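Local coordinates for protein rRNA N-glycosidase (Bougainvillea spectabilis, PDB 3CTK) that belongs to the ribosome-inactivating protein family of plants and carries the name rRNA N-glycosidase, at residues L117-G131 against Q150-M162. Numbering follows the deposited sequence.
Sequences LVNAAKVDRKDLELG and QEIAKFFLIVIQM
Q150 reaches the C-terminal end of helix 114-121, where its NE2 donates to A121 O at 3.2 Å, nearly straight at 166°. A121 O lies almost in the plane of the Q150 amide, whereas the donor stands well above the carbonyl plane. The side chain gets there with CG anti to the backbone N (chi1 174°) and an extended chain. A120 O, next door, receives a CA-H...O contact from Q150 CA at 3.4 Å. At the far end G131 N gives a weak hydrogen bond to M162 SD (3.4 Å).

Between these two polar ends the packing is mostly apolar. A121 fits as a knob among Q150, A153, K154 and L157, and L117 among A153, F156, L157 and I160, its CD1 meeting I160 CD1 tip to tip at 3.7 Å. L128 CD2 presses on L157 CB (3.6 Å).

R125 NH1 makes a salt bridge to E195 and NH2 a hydrogen bond to N196, with a cation-pi contact to Y114; E129 forms a salt bridge with K134. Helix segments 117-121 and 150-162 cross at -136°, axes 7.8 Å apart, while F156 and I160 reach V71 of sheet strand 70-78 and F155 packs against helix 132-142.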
loop_
_atom_site.group_PDB
_atom_site.type_symbol
_atom_site.label_atom_id
_atom_site.label_comp_id
_atom_site.label_asym_id
_atom_site.label_seq_id
_atom_site.Cartn_x
_atom_site.Cartn_y
_atom_site.Cartn_z
ATOM N N LEU A 117 -7.345 11.636 -2.567
ATOM C CA LEU A 117 -6.318 11.422 -3.582
ATOM C C LEU A 117 -6.873 11.499 -4.999
ATOM O O LEU A 117 -6.265 12.117 -5.872
ATOM C CB LEU A 117 -5.630 10.066 -3.383
ATOM C CG LEU A 117 -4.662 9.931 -2.202
ATOM C CD1 LEU A 117 -4.197 8.486 -2.087
ATOM C CD2 LEU A 117 -3.471 10.861 -2.410
ATOM N N VAL A 118 -8.016 10.865 -5.244
ATOM C CA VAL A 118 -8.591 10.900 -6.587
ATOM C C VAL A 118 -9.052 12.314 -6.936
ATOM O O VAL A 118 -8.971 12.731 -8.093
ATOM C CB VAL A 118 -9.785 9.918 -6.741
ATOM C CG1 VAL A 118 -9.319 8.493 -6.473
ATOM C CG2 VAL A 118 -10.916 10.303 -5.811
ATOM N N ASN A 119 -9.524 13.053 -5.935
ATOM C CA ASN A 119 -9.974 14.425 -6.166
ATOM C C ASN A 119 -8.802 15.317 -6.568
ATOM O O ASN A 119 -8.957 16.242 -7.367
ATOM C CB ASN A 119 -10.643 15.000 -4.913
ATOM C CG ASN A 119 -12.063 14.495 -4.725
ATOM O OD1 ASN A 119 -12.597 13.780 -5.577
ATOM N ND2 ASN A 119 -12.684 14.873 -3.611
ATOM N N ALA A 120 -7.630 15.038 -6.010
ATOM C CA ALA A 120 -6.441 15.826 -6.320
ATOM C C ALA A 120 -5.822 15.388 -7.644
ATOM O O ALA A 120 -5.337 16.215 -8.421
ATOM C CB ALA A 120 -5.418 15.698 -5.185
ATOM N N ALA A 121 -5.851 14.085 -7.906
ATOM C CA ALA A 121 -5.286 13.534 -9.138
ATOM C C ALA A 121 -6.195 13.806 -10.334
ATOM O O ALA A 121 -5.734 13.871 -11.475
ATOM C CB ALA A 121 -5.072 12.026 -8.981
ATOM N N LYS A 122 -7.487 13.961 -10.049
ATOM C CA LYS A 122 -8.516 14.223 -11.050
ATOM C C LYS A 122 -8.803 13.004 -11.918
ATOM O O LYS A 122 -9.314 13.119 -13.034
ATOM C CB LYS A 122 -8.131 15.430 -11.915
ATOM C CG LYS A 122 -7.926 16.699 -11.090
ATOM C CD LYS A 122 -8.015 17.954 -11.946
ATOM C CE LYS A 122 -7.910 19.206 -11.092
ATOM N NZ LYS A 122 -8.188 20.438 -11.889
ATOM N N VAL A 123 -8.473 11.833 -11.386
ATOM C CA VAL A 123 -8.695 10.570 -12.080
ATOM C C VAL A 123 -9.013 9.505 -11.036
ATOM O O VAL A 123 -8.342 9.410 -10.008
ATOM C CB VAL A 123 -7.450 10.135 -12.897
ATOM C CG1 VAL A 123 -6.265 9.920 -11.976
ATOM C CG2 VAL A 123 -7.761 8.857 -13.682
ATOM N N ASP A 124 -10.046 8.711 -11.295
ATOM C CA ASP A 124 -10.437 7.673 -10.351
ATOM C C ASP A 124 -9.601 6.401 -10.499
ATOM O O ASP A 124 -9.027 6.143 -11.560
ATOM C CB ASP A 124 -11.920 7.348 -10.523
ATOM C CG ASP A 124 -12.679 7.421 -9.214
ATOM O OD1 ASP A 124 -12.351 6.642 -8.290
ATOM O OD2 ASP A 124 -13.593 8.264 -9.105
ATOM N N ARG A 125 -9.543 5.608 -9.430
ATOM C CA ARG A 125 -8.771 4.367 -9.428
ATOM C C ARG A 125 -9.058 3.445 -10.611
ATOM O O ARG A 125 -8.141 2.862 -11.188
ATOM C CB ARG A 125 -9.016 3.588 -8.131
ATOM C CG ARG A 125 -8.304 4.129 -6.904
ATOM C CD ARG A 125 -8.670 3.299 -5.676
ATOM N NE ARG A 125 -10.013 3.608 -5.193
ATOM C CZ ARG A 125 -10.696 2.862 -4.330
ATOM N NH1 ARG A 125 -10.171 1.742 -3.845
ATOM N NH2 ARG A 125 -11.901 3.249 -3.934
ATOM N N LYS A 126 -10.329 3.310 -10.971
ATOM C CA LYS A 126 -10.703 2.428 -12.070
ATOM C C LYS A 126 -10.140 2.857 -13.424
ATOM O O LYS A 126 -10.033 2.034 -14.336
ATOM C CB LYS A 126 -12.226 2.315 -12.167
ATOM C CG LYS A 126 -12.916 3.570 -12.670
ATOM C CD LYS A 126 -14.417 3.362 -12.785
ATOM C CE LYS A 126 -15.098 4.587 -13.368
ATOM N NZ LYS A 126 -14.905 5.791 -12.515
ATOM N N ASP A 127 -9.775 4.132 -13.553
ATOM C CA ASP A 127 -9.237 4.653 -14.812
ATOM C C ASP A 127 -7.729 4.889 -14.827
ATOM O O ASP A 127 -7.171 5.259 -15.861
ATOM C CB ASP A 127 -9.936 5.967 -15.183
ATOM C CG ASP A 127 -11.435 5.818 -15.292
ATOM O OD1 ASP A 127 -11.881 4.849 -15.937
ATOM O OD2 ASP A 127 -12.167 6.671 -14.743
ATOM N N LEU A 128 -7.069 4.683 -13.693
ATOM C CA LEU A 128 -5.628 4.900 -13.613
ATOM C C LEU A 128 -4.840 3.605 -13.792
ATOM O O LEU A 128 -4.972 2.671 -13.001
ATOM C CB LEU A 128 -5.266 5.543 -12.270
ATOM C CG LEU A 128 -3.806 5.966 -12.094
ATOM C CD1 LEU A 128 -3.456 7.030 -13.128
ATOM C CD2 LEU A 128 -3.594 6.512 -10.687
ATOM N N GLU A 129 -4.009 3.560 -14.828
ATOM C CA GLU A 129 -3.214 2.372 -15.118
ATOM C C GLU A 129 -2.127 2.116 -14.086
ATOM O O GLU A 129 -1.436 3.036 -13.652
ATOM C CB GLU A 129 -2.574 2.493 -16.498
ATOM C CG GLU A 129 -3.551 2.860 -17.595
ATOM C CD GLU A 129 -2.876 2.995 -18.941
ATOM O OE1 GLU A 129 -2.698 1.962 -19.622
ATOM O OE2 GLU A 129 -2.513 4.133 -19.310
ATOM N N LEU A 130 -1.987 0.853 -13.705
ATOM C CA LEU A 130 -0.986 0.428 -12.737
ATOM C C LEU A 130 0.054 -0.414 -13.473
ATOM O O LEU A 130 -0.204 -0.918 -14.567
ATOM C CB LEU A 130 -1.642 -0.408 -11.638
ATOM C CG LEU A 130 -2.785 0.262 -10.871
ATOM C CD1 LEU A 130 -3.415 -0.745 -9.912
ATOM C CD2 LEU A 130 -2.257 1.468 -10.111
ATOM N N GLY A 131 1.221 -0.572 -12.863
ATOM C CA GLY A 131 2.275 -1.350 -13.486
ATOM C C GLY A 131 3.631 -0.739 -13.213
ATOM O O GLY A 131 3.727 0.429 -12.846
ATOM N N GLN A 150 -1.411 17.559 -8.181
ATOM C CA GLN A 150 -2.044 16.581 -9.058
ATOM C C GLN A 150 -1.132 15.412 -9.426
ATOM O O GLN A 150 -1.545 14.252 -9.361
ATOM C CB GLN A 150 -2.558 17.262 -10.329
ATOM C CG GLN A 150 -3.112 16.302 -11.367
ATOM C CD GLN A 150 -3.766 17.020 -12.533
ATOM O OE1 GLN A 150 -3.328 18.095 -12.939
ATOM N NE2 GLN A 150 -4.808 16.416 -13.090
ATOM N N GLU A 151 0.104 15.712 -9.808
ATOM C CA GLU A 151 1.043 14.665 -10.186
ATOM C C GLU A 151 1.435 13.791 -9.000
ATOM O O GLU A 151 1.594 12.575 -9.139
ATOM C CB GLU A 151 2.293 15.277 -10.819
ATOM C CG GLU A 151 2.025 15.919 -12.166
ATOM C CD GLU A 151 1.441 14.936 -13.160
ATOM O OE1 GLU A 151 2.118 13.933 -13.468
ATOM O OE2 GLU A 151 0.304 15.164 -13.629
ATOM N N ILE A 152 1.590 14.412 -7.834
ATOM C CA ILE A 152 1.959 13.674 -6.634
ATOM C C ILE A 152 0.818 12.754 -6.200
ATOM O O ILE A 152 1.056 11.640 -5.731
ATOM C CB ILE A 152 2.345 14.641 -5.494
ATOM C CG1 ILE A 152 3.640 15.368 -5.868
ATOM C CG2 ILE A 152 2.539 13.875 -4.193
ATOM C CD1 ILE A 152 4.016 16.514 -4.933
ATOM N N ALA A 153 -0.421 13.210 -6.362
ATOM C CA ALA A 153 -1.561 12.379 -5.990
ATOM C C ALA A 153 -1.588 11.133 -6.876
ATOM O O ALA A 153 -1.922 10.041 -6.414
ATOM C CB ALA A 153 -2.871 13.164 -6.135
ATOM N N LYS A 154 -1.232 11.291 -8.149
ATOM C CA LYS A 154 -1.216 10.156 -9.069
ATOM C C LYS A 154 -0.169 9.142 -8.618
ATOM O O LYS A 154 -0.405 7.937 -8.649
ATOM C CB LYS A 154 -0.913 10.624 -10.493
ATOM C CG LYS A 154 -2.051 11.412 -11.132
ATOM C CD LYS A 154 -1.698 11.925 -12.524
ATOM C CE LYS A 154 -1.496 10.789 -13.516
ATOM N NZ LYS A 154 -0.342 9.907 -13.169
ATOM N N PHE A 155 0.991 9.635 -8.199
ATOM C CA PHE A 155 2.051 8.755 -7.719
ATOM C C PHE A 155 1.551 7.952 -6.515
ATOM O O PHE A 155 1.720 6.731 -6.458
ATOM C CB PHE A 155 3.279 9.576 -7.312
ATOM C CG PHE A 155 4.254 8.819 -6.457
ATOM C CD1 PHE A 155 4.982 7.752 -6.981
ATOM C CD2 PHE A 155 4.418 9.147 -5.113
ATOM C CE1 PHE A 155 5.854 7.024 -6.178
ATOM C CE2 PHE A 155 5.292 8.421 -4.301
ATOM C CZ PHE A 155 6.009 7.358 -4.833
ATOM N N PHE A 156 0.933 8.633 -5.552
ATOM C CA PHE A 156 0.428 7.942 -4.368
ATOM C C PHE A 156 -0.590 6.868 -4.735
ATOM O O PHE A 156 -0.536 5.757 -4.217
ATOM C CB PHE A 156 -0.190 8.935 -3.374
ATOM C CG PHE A 156 0.819 9.613 -2.484
ATOM C CD1 PHE A 156 0.970 10.997 -2.500
ATOM C CD2 PHE A 156 1.619 8.863 -1.625
ATOM C CE1 PHE A 156 1.901 11.624 -1.675
ATOM C CE2 PHE A 156 2.554 9.480 -0.795
ATOM C CZ PHE A 156 2.696 10.864 -0.820
ATOM N N LEU A 157 -1.515 7.191 -5.631
ATOM C CA LEU A 157 -2.527 6.217 -6.034
ATOM C C LEU A 157 -1.892 4.958 -6.604
ATOM O O LEU A 157 -2.320 3.843 -6.297
ATOM C CB LEU A 157 -3.483 6.832 -7.067
ATOM C CG LEU A 157 -4.457 7.870 -6.499
ATOM C CD1 LEU A 157 -5.205 8.575 -7.622
ATOM C CD2 LEU A 157 -5.429 7.171 -5.561
ATOM N N ILE A 158 -0.867 5.132 -7.430
ATOM C CA ILE A 158 -0.200 3.987 -8.036
ATOM C C ILE A 158 0.621 3.188 -7.026
ATOM O O ILE A 158 0.467 1.969 -6.921
ATOM C CB ILE A 158 0.706 4.434 -9.210
ATOM C CG1 ILE A 158 -0.158 5.097 -10.293
ATOM C CG2 ILE A 158 1.465 3.233 -9.781
ATOM C CD1 ILE A 158 0.632 5.729 -11.428
ATOM N N VAL A 159 1.468 3.866 -6.259
ATOM C CA VAL A 159 2.312 3.163 -5.297
ATOM C C VAL A 159 1.538 2.514 -4.147
ATOM O O VAL A 159 1.901 1.426 -3.688
ATOM C CB VAL A 159 3.415 4.098 -4.733
ATOM C CG1 VAL A 159 2.864 4.965 -3.609
ATOM C CG2 VAL A 159 4.600 3.265 -4.251
ATOM N N ILE A 160 0.472 3.158 -3.683
ATOM C CA ILE A 160 -0.313 2.588 -2.591
ATOM C C ILE A 160 -0.929 1.252 -3.007
ATOM O O ILE A 160 -0.929 0.286 -2.238
ATOM C CB ILE A 160 -1.441 3.553 -2.139
ATOM C CG1 ILE A 160 -0.830 4.736 -1.378
ATOM C CG2 ILE A 160 -2.445 2.814 -1.270
ATOM C CD1 ILE A 160 -1.816 5.846 -1.048
ATOM N N GLN A 161 -1.445 1.186 -4.228
ATOM C CA GLN A 161 -2.056 -0.051 -4.697
ATOM C C GLN A 161 -1.031 -1.139 -5.035
ATOM O O GLN A 161 -1.249 -2.314 -4.732
ATOM C CB GLN A 161 -2.938 0.233 -5.912
ATOM C CG GLN A 161 -4.022 1.269 -5.654
ATOM C CD GLN A 161 -4.959 1.412 -6.835
ATOM O OE1 GLN A 161 -5.810 0.558 -7.068
ATOM N NE2 GLN A 161 -4.792 2.487 -7.599
ATOM N N MET A 162 0.084 -0.758 -5.649
ATOM C CA MET A 162 1.111 -1.734 -6.016
ATOM C C MET A 162 1.950 -2.230 -4.844
ATOM O O MET A 162 2.560 -3.300 -4.927
ATOM C CB MET A 162 2.041 -1.160 -7.092
ATOM C CG MET A 162 1.374 -0.953 -8.439
ATOM S SD MET A 162 2.528 -0.372 -9.701
ATOM C CE MET A 162 3.550 -1.850 -9.952
#